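Local coordinates for DspB (PDB 1YHT), which probably hydrolyses terminal N-acetylglucosamine residues of a biofilm polysaccharide, as a family 20 beta-hexosaminidase that releases cells from the biofilm, at residues L111-D116 / Q176-G181; F159-M164 / N200-F205. All blocks are in the same frame, centred on the assembly; numbering follows the deposited sequence.

Contact 1. Residues L111-D116 / Q176-G181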
loop_
_atom_site.group_PDB
_atom_site.type_symbol
_atom_site.label_atom_id
_atom_site.label_comp_id
_atom_site.label_asym_id
_atom_site.label_seq_id
_atom_site.Cartn_x
_atom_site.Cartn_y
_atom_site.Cartn_z
ATOM N N LEU A 111 3.553 -10.721 -5.562
ATOM C CA LEU A 111 4.061 -9.640 -4.695
ATOM C C LEU A 111 3.817 -8.315 -5.409
ATOM O O LEU A 111 4.244 -8.133 -6.544
ATOM C CB LEU A 111 5.535 -9.841 -4.446
ATOM C CG LEU A 111 5.904 -11.189 -3.761
ATOM C CD1 LEU A 111 7.425 -11.304 -3.446
ATOM C CD2 LEU A 111 5.123 -11.346 -2.474
ATOM N N ILE A 112 3.117 -7.399 -4.756
ATOM C CA ILE A 112 2.868 -6.105 -5.323
ATOM C C ILE A 112 3.621 -5.081 -4.461
ATOM O O ILE A 112 3.163 -4.719 -3.384
ATOM C CB ILE A 112 1.369 -5.779 -5.430
ATOM C CG1 ILE A 112 0.644 -6.905 -6.179
ATOM C CG2 ILE A 112 1.151 -4.358 -6.013
ATOM C CD1 ILE A 112 -0.896 -6.810 -6.244
ATOM N N PRO A 113 4.766 -4.590 -4.955
ATOM C CA PRO A 113 5.434 -3.529 -4.177
ATOM C C PRO A 113 4.665 -2.218 -4.255
ATOM O O PRO A 113 4.086 -1.924 -5.299
ATOM C CB PRO A 113 6.823 -3.417 -4.836
ATOM C CG PRO A 113 6.534 -3.690 -6.333
ATOM C CD PRO A 113 5.508 -4.902 -6.204
ATOM N N GLU A 114 4.693 -1.432 -3.165
ATOM C CA GLU A 114 4.140 -0.088 -3.120
ATOM C C GLU A 114 5.219 0.892 -2.764
ATOM O O GLU A 114 5.727 0.897 -1.626
ATOM C CB GLU A 114 2.959 0.087 -2.121
ATOM C CG GLU A 114 2.328 1.482 -2.216
ATOM C CD GLU A 114 1.245 1.813 -1.205
ATOM O OE1 GLU A 114 0.718 0.911 -0.514
ATOM O OE2 GLU A 114 0.952 3.036 -1.082
ATOM N N LEU A 115 5.531 1.762 -3.726
ATOM C CA LEU A 115 6.426 2.879 -3.498
ATOM C C LEU A 115 5.536 4.112 -3.455
ATOM O O LEU A 115 5.161 4.633 -4.477
ATOM C CB LEU A 115 7.472 2.946 -4.628
ATOM C CG LEU A 115 8.661 3.878 -4.417
ATOM C CD1 LEU A 115 9.558 3.353 -3.313
ATOM C CD2 LEU A 115 9.429 4.071 -5.726
ATOM N N ASP A 116 5.164 4.531 -2.246
ATOM C CA ASP A 116 4.146 5.542 -2.083
ATOM C C ASP A 116 4.741 6.940 -2.389
ATOM O O ASP A 116 5.914 7.227 -2.108
ATOM C CB ASP A 116 3.523 5.480 -0.673
ATOM C CG ASP A 116 2.161 6.142 -0.590
ATOM O OD1 ASP A 116 1.784 6.896 -1.533
ATOM O OD2 ASP A 116 1.484 5.929 0.461
ATOM N N GLN A 176 3.333 -8.621 -11.106
ATOM C CA GLN A 176 2.701 -8.127 -12.339
ATOM C C GLN A 176 2.041 -6.754 -12.221
ATOM O O GLN A 176 1.586 -6.174 -13.244
ATOM C CB GLN A 176 1.694 -9.167 -12.840
ATOM C CG GLN A 176 2.410 -10.431 -13.332
ATOM C CD GLN A 176 2.812 -11.355 -12.215
ATOM O OE1 GLN A 176 1.990 -11.717 -11.376
ATOM N NE2 GLN A 176 4.071 -11.721 -12.174
ATOM N N HIS A 177 2.051 -6.222 -10.983
ATOM C CA HIS A 177 1.467 -4.934 -10.693
ATOM C C HIS A 177 2.424 -4.197 -9.788
ATOM O O HIS A 177 3.018 -4.815 -8.892
ATOM C CB HIS A 177 0.143 -5.083 -9.937
ATOM C CG HIS A 177 -0.896 -5.866 -10.679
ATOM N ND1 HIS A 177 -0.887 -7.243 -10.725
ATOM C CD2 HIS A 177 -1.964 -5.469 -11.403
ATOM C CE1 HIS A 177 -1.908 -7.662 -11.457
ATOM N NE2 HIS A 177 -2.575 -6.604 -11.894
ATOM N N PHE A 178 2.468 -2.884 -9.934
ATOM C CA PHE A 178 3.272 -2.026 -9.055
ATOM C C PHE A 178 2.345 -0.949 -8.534
ATOM O O PHE A 178 1.652 -0.294 -9.310
ATOM C CB PHE A 178 4.432 -1.453 -9.895
ATOM C CG PHE A 178 5.442 -0.654 -9.132
ATOM C CD1 PHE A 178 6.761 -1.103 -9.016
ATOM C CD2 PHE A 178 5.125 0.559 -8.630
ATOM C CE1 PHE A 178 7.733 -0.347 -8.359
ATOM C CE2 PHE A 178 6.092 1.347 -7.959
ATOM C CZ PHE A 178 7.401 0.870 -7.817
ATOM N N HIS A 179 2.368 -0.743 -7.209
ATOM C CA HIS A 179 1.469 0.190 -6.578
ATOM C C HIS A 179 2.205 1.521 -6.394
ATOM O O HIS A 179 3.228 1.584 -5.709
ATOM C CB HIS A 179 0.937 -0.402 -5.279
ATOM C CG HIS A 179 -0.318 0.247 -4.767
ATOM N ND1 HIS A 179 -0.384 1.596 -4.453
ATOM C CD2 HIS A 179 -1.547 -0.259 -4.525
ATOM C CE1 HIS A 179 -1.602 1.875 -4.021
ATOM N NE2 HIS A 179 -2.316 0.764 -4.014
ATOM N N ILE A 180 1.664 2.567 -7.027
ATOM C CA ILE A 180 2.240 3.898 -6.992
ATOM C C ILE A 180 1.738 4.820 -5.860
ATOM O O ILE A 180 2.101 6.030 -5.788
ATOM C CB ILE A 180 2.118 4.630 -8.384
ATOM C CG1 ILE A 180 0.663 4.959 -8.714
ATOM C CG2 ILE A 180 2.835 3.789 -9.472
ATOM C CD1 ILE A 180 0.454 5.838 -9.886
ATOM N N GLY A 181 0.996 4.251 -4.934
ATOM C CA GLY A 181 0.507 4.983 -3.805
ATOM C C GLY A 181 -0.584 5.943 -4.199
ATOM O O GLY A 181 -1.612 5.508 -4.783
HETATM O O HOH W 1 4.622 6.548 -6.285
#
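Ile112 begins the contact by laying its CG2 methyl 3.5 Å from the backbone O of His177, where two neighbouring parallel strands of the TIM barrel, 110-117 and 177-181, run side by side. CG2, anti to the backbone N, is the branch turned to strand 177-181, touching both His177 O and CB of His179, so a beta-branched residue suits the place. Pro113 follows. Its ring has no N-H to give, but its O accepts a straight bond from His179 N (2.8 Å, 167°), and its CG rests 3.7 Å from Phe178 CD1, the two side chains set roughly perpendicular on the side facing helix 154-171. Glu114 turns to the other face of the sheet, together with His179. Its extended chain runs alongside the imidazole, CG being 3.5 Å from His179 ND1, and OE1 ends above one face of the His179 ring, towards its rim. The buried carboxylate is well satisfied: OE1 bonds to His51 and His53, OE2 to Trp216, while His179 NE2 pairs with Thr235 and its ring stacks on His51. Leu115 returns to the helix side, its CB 3.8 Å from Phe178 CZ, and its N bonds to His179 O at 3.0 Å. Beyond it a water takes over from direct backbone bonds, donating to both Leu115 O and Ile180 O. Asp116 closes the row, its OD1 bonded to Gly182 N and 3.2 Å from Gly181 CA. Gly181 has a positive phi of 72°, which glycine adopts readily, and its N bonds to His179 ND1 in the plane of the ring, 3.0 Å away.

Contact 2. Residues F159-M164 / N200-F205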
loop_
_atom_site.group_PDB
_atom_site.type_symbol
_atom_site.label_atom_id
_atom_site.label_comp_id
_atom_site.label_asym_id
_atom_site.label_seq_id
_atom_site.Cartn_x
_atom_site.Cartn_y
_atom_site.Cartn_z
ATOM N N PHE A 159 13.860 11.023 -10.893
ATOM C CA PHE A 159 14.300 10.395 -9.656
ATOM C C PHE A 159 13.386 9.246 -9.197
ATOM O O PHE A 159 13.872 8.137 -8.894
ATOM C CB PHE A 159 14.420 11.409 -8.521
ATOM C CG PHE A 159 14.630 10.759 -7.207
ATOM C CD1 PHE A 159 15.887 10.282 -6.867
ATOM C CD2 PHE A 159 13.558 10.521 -6.353
ATOM C CE1 PHE A 159 16.098 9.603 -5.643
ATOM C CE2 PHE A 159 13.748 9.830 -5.163
ATOM C CZ PHE A 159 15.038 9.383 -4.799
ATOM N N MET A 160 12.082 9.523 -9.151
ATOM C CA MET A 160 11.059 8.551 -8.774
ATOM C C MET A 160 11.154 7.320 -9.646
ATOM O O MET A 160 11.125 6.214 -9.125
ATOM C CB MET A 160 9.629 9.114 -8.877
ATOM C CG MET A 160 9.253 9.992 -7.732
ATOM S SD MET A 160 9.530 9.281 -6.106
ATOM C CE MET A 160 8.551 7.813 -6.123
ATOM N N GLN A 161 11.275 7.549 -10.944
ATOM C CA GLN A 161 11.348 6.485 -11.894
ATOM C C GLN A 161 12.638 5.656 -11.748
ATOM O O GLN A 161 12.589 4.477 -11.882
ATOM C CB GLN A 161 11.205 7.047 -13.290
ATOM C CG GLN A 161 9.722 7.403 -13.588
ATOM C CD GLN A 161 9.557 8.008 -14.975
ATOM O OE1 GLN A 161 10.545 8.290 -15.656
ATOM N NE2 GLN A 161 8.303 8.205 -15.392
ATOM N N SER A 162 13.766 6.289 -11.455
ATOM C CA SER A 162 15.001 5.553 -11.149
ATOM C C SER A 162 14.837 4.619 -9.934
ATOM O O SER A 162 15.313 3.504 -9.990
ATOM C CB SER A 162 16.203 6.483 -10.987
ATOM O OG SER A 162 16.187 7.097 -9.714
ATOM N N LEU A 163 14.118 5.043 -8.886
ATOM C CA LEU A 163 13.855 4.202 -7.708
ATOM C C LEU A 163 12.817 3.120 -8.060
ATOM O O LEU A 163 12.982 1.933 -7.735
ATOM C CB LEU A 163 13.358 5.051 -6.524
ATOM C CG LEU A 163 13.186 4.372 -5.165
ATOM C CD1 LEU A 163 14.511 3.638 -4.696
ATOM C CD2 LEU A 163 12.726 5.431 -4.143
ATOM N N MET A 164 11.802 3.493 -8.825
ATOM C CA MET A 164 10.861 2.473 -9.320
ATOM C C MET A 164 11.569 1.367 -10.096
ATOM O O MET A 164 11.274 0.185 -9.882
ATOM C CB MET A 164 9.779 3.094 -10.182
ATOM C CG MET A 164 8.837 4.031 -9.424
ATOM S SD MET A 164 7.822 5.034 -10.581
ATOM C CE MET A 164 6.738 3.773 -11.261
ATOM N N ASN A 200 -0.285 9.516 -14.519
ATOM C CA ASN A 200 -0.274 8.985 -15.872
ATOM C C ASN A 200 1.159 8.678 -16.304
ATOM O O ASN A 200 1.408 7.614 -16.862
ATOM C CB ASN A 200 -0.989 9.925 -16.860
ATOM C CG ASN A 200 -2.492 9.781 -16.836
ATOM O OD1 ASN A 200 -3.019 8.817 -16.286
ATOM N ND2 ASN A 200 -3.207 10.737 -17.458
ATOM N N LYS A 201 2.096 9.567 -16.007
ATOM C CA LYS A 201 3.496 9.363 -16.441
ATOM C C LYS A 201 4.102 8.101 -15.827
ATOM O O LYS A 201 4.820 7.316 -16.487
ATOM C CB LYS A 201 4.369 10.583 -16.154
ATOM C CG LYS A 201 4.246 11.662 -17.220
ATOM C CD LYS A 201 4.966 12.926 -16.824
ATOM C CE LYS A 201 4.994 13.942 -17.971
ATOM N NZ LYS A 201 5.874 15.098 -17.629
ATOM N N LEU A 202 3.748 7.906 -14.563
ATOM C CA LEU A 202 4.172 6.725 -13.798
ATOM C C LEU A 202 3.561 5.443 -14.397
ATOM O O LEU A 202 4.271 4.451 -14.617
ATOM C CB LEU A 202 3.836 6.948 -12.316
ATOM C CG LEU A 202 4.908 7.527 -11.383
ATOM C CD1 LEU A 202 5.885 8.597 -11.921
ATOM C CD2 LEU A 202 4.420 7.804 -10.000
ATOM N N SER A 203 2.269 5.482 -14.735
ATOM C CA SER A 203 1.589 4.320 -15.289
ATOM C C SER A 203 2.155 3.889 -16.643
ATOM O O SER A 203 2.296 2.674 -16.886
ATOM C CB SER A 203 0.080 4.545 -15.412
ATOM O OG SER A 203 -0.276 5.483 -16.419
ATOM N N TYR A 204 2.450 4.863 -17.527
ATOM C CA TYR A 204 2.996 4.522 -18.851
ATOM C C TYR A 204 4.481 4.052 -18.774
ATOM O O TYR A 204 4.932 3.245 -19.562
ATOM C CB TYR A 204 2.804 5.682 -19.830
ATOM C CG TYR A 204 1.327 5.883 -20.164
ATOM C CD1 TYR A 204 0.589 4.859 -20.741
ATOM C CD2 TYR A 204 0.685 7.082 -19.891
ATOM C CE1 TYR A 204 -0.749 5.024 -21.042
ATOM C CE2 TYR A 204 -0.672 7.264 -20.175
ATOM C CZ TYR A 204 -1.371 6.235 -20.760
ATOM O OH TYR A 204 -2.698 6.405 -21.063
ATOM N N PHE A 205 5.215 4.555 -17.786
ATOM C CA PHE A 205 6.566 4.079 -17.517
ATOM C C PHE A 205 6.473 2.607 -17.073
ATOM O O PHE A 205 7.226 1.750 -17.540
ATOM C CB PHE A 205 7.191 4.957 -16.438
ATOM C CG PHE A 205 8.465 4.444 -15.893
ATOM C CD1 PHE A 205 9.670 4.747 -16.514
ATOM C CD2 PHE A 205 8.480 3.669 -14.743
ATOM C CE1 PHE A 205 10.902 4.265 -15.984
ATOM C CE2 PHE A 205 9.690 3.236 -14.203
ATOM C CZ PHE A 205 10.890 3.523 -14.830
#
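Gln161 lies flat on the Phe205 ring, its amide plane only 10° from the ring plane: a polar side chain used as a lid over an aromatic face. Methylene and amide share that face. CG sits almost on the ring normal, 3.9 Å from the centroid of Phe205, in a CH-pi contact, while the amide spreads towards the ring's root, CD passing over CD1 and NE2 coming 3.6 Å from Phe205 CB. Phe205 carries its ring anti to the backbone N (chi1 170°), reaching across to the other helix until CZ is 3.5 Å from Gln161 O. The two side chains thus reach past one another, each towards the other's helix. Met164, one turn further along, bends at chi3 to bring CE 3.9 Å from Phe205 CD2; its sulfur approaches the ring obliquely, a Met-aromatic contact with SD 5.2 Å from the centroid. The same SD meets Leu202 CG at 3.9 Å. A flexible thioether suits a place between a ring and a branched leucine. Helices 154-171 and 192-208 are successive outer helices of the TIM barrel, and here their axes lie 11.2 Å apart at 34°, a wide separation spanned by long side chains. No hydrogen bond links the two segments. Their cohesion thus rests on dispersion and weak CH-pi and sulfur-aromatic terms: a flat amide and its methylene chain cover a partly exposed ring without needing a hydrogen bond across the helices.

Contacts 1 and 2 are successive layers of one barrel wall, their centres 11 Å apart. Along the chain they interlock: helix 154-171 precedes strand 177-181, and helix 192-208 follows it, so the helices of contact 2 flank a strand of contact 1 in sequence. The layers meet directly. Leu115 CD2 lies 3.7 Å from Met164 CG and 3.8 Å from Leu163 CG, and Phe178 CZ is 3.8 Å from Met164 CG. Met164 is the shared residue, its CG on the strands and its far end against the neighbouring helix. Glu114 and His179 point into the barrel, towards the C-terminal strand ends where family 20 enzymes form their active site; contact 2, about 16 Å from the chain's centre, belongs to the outer shell.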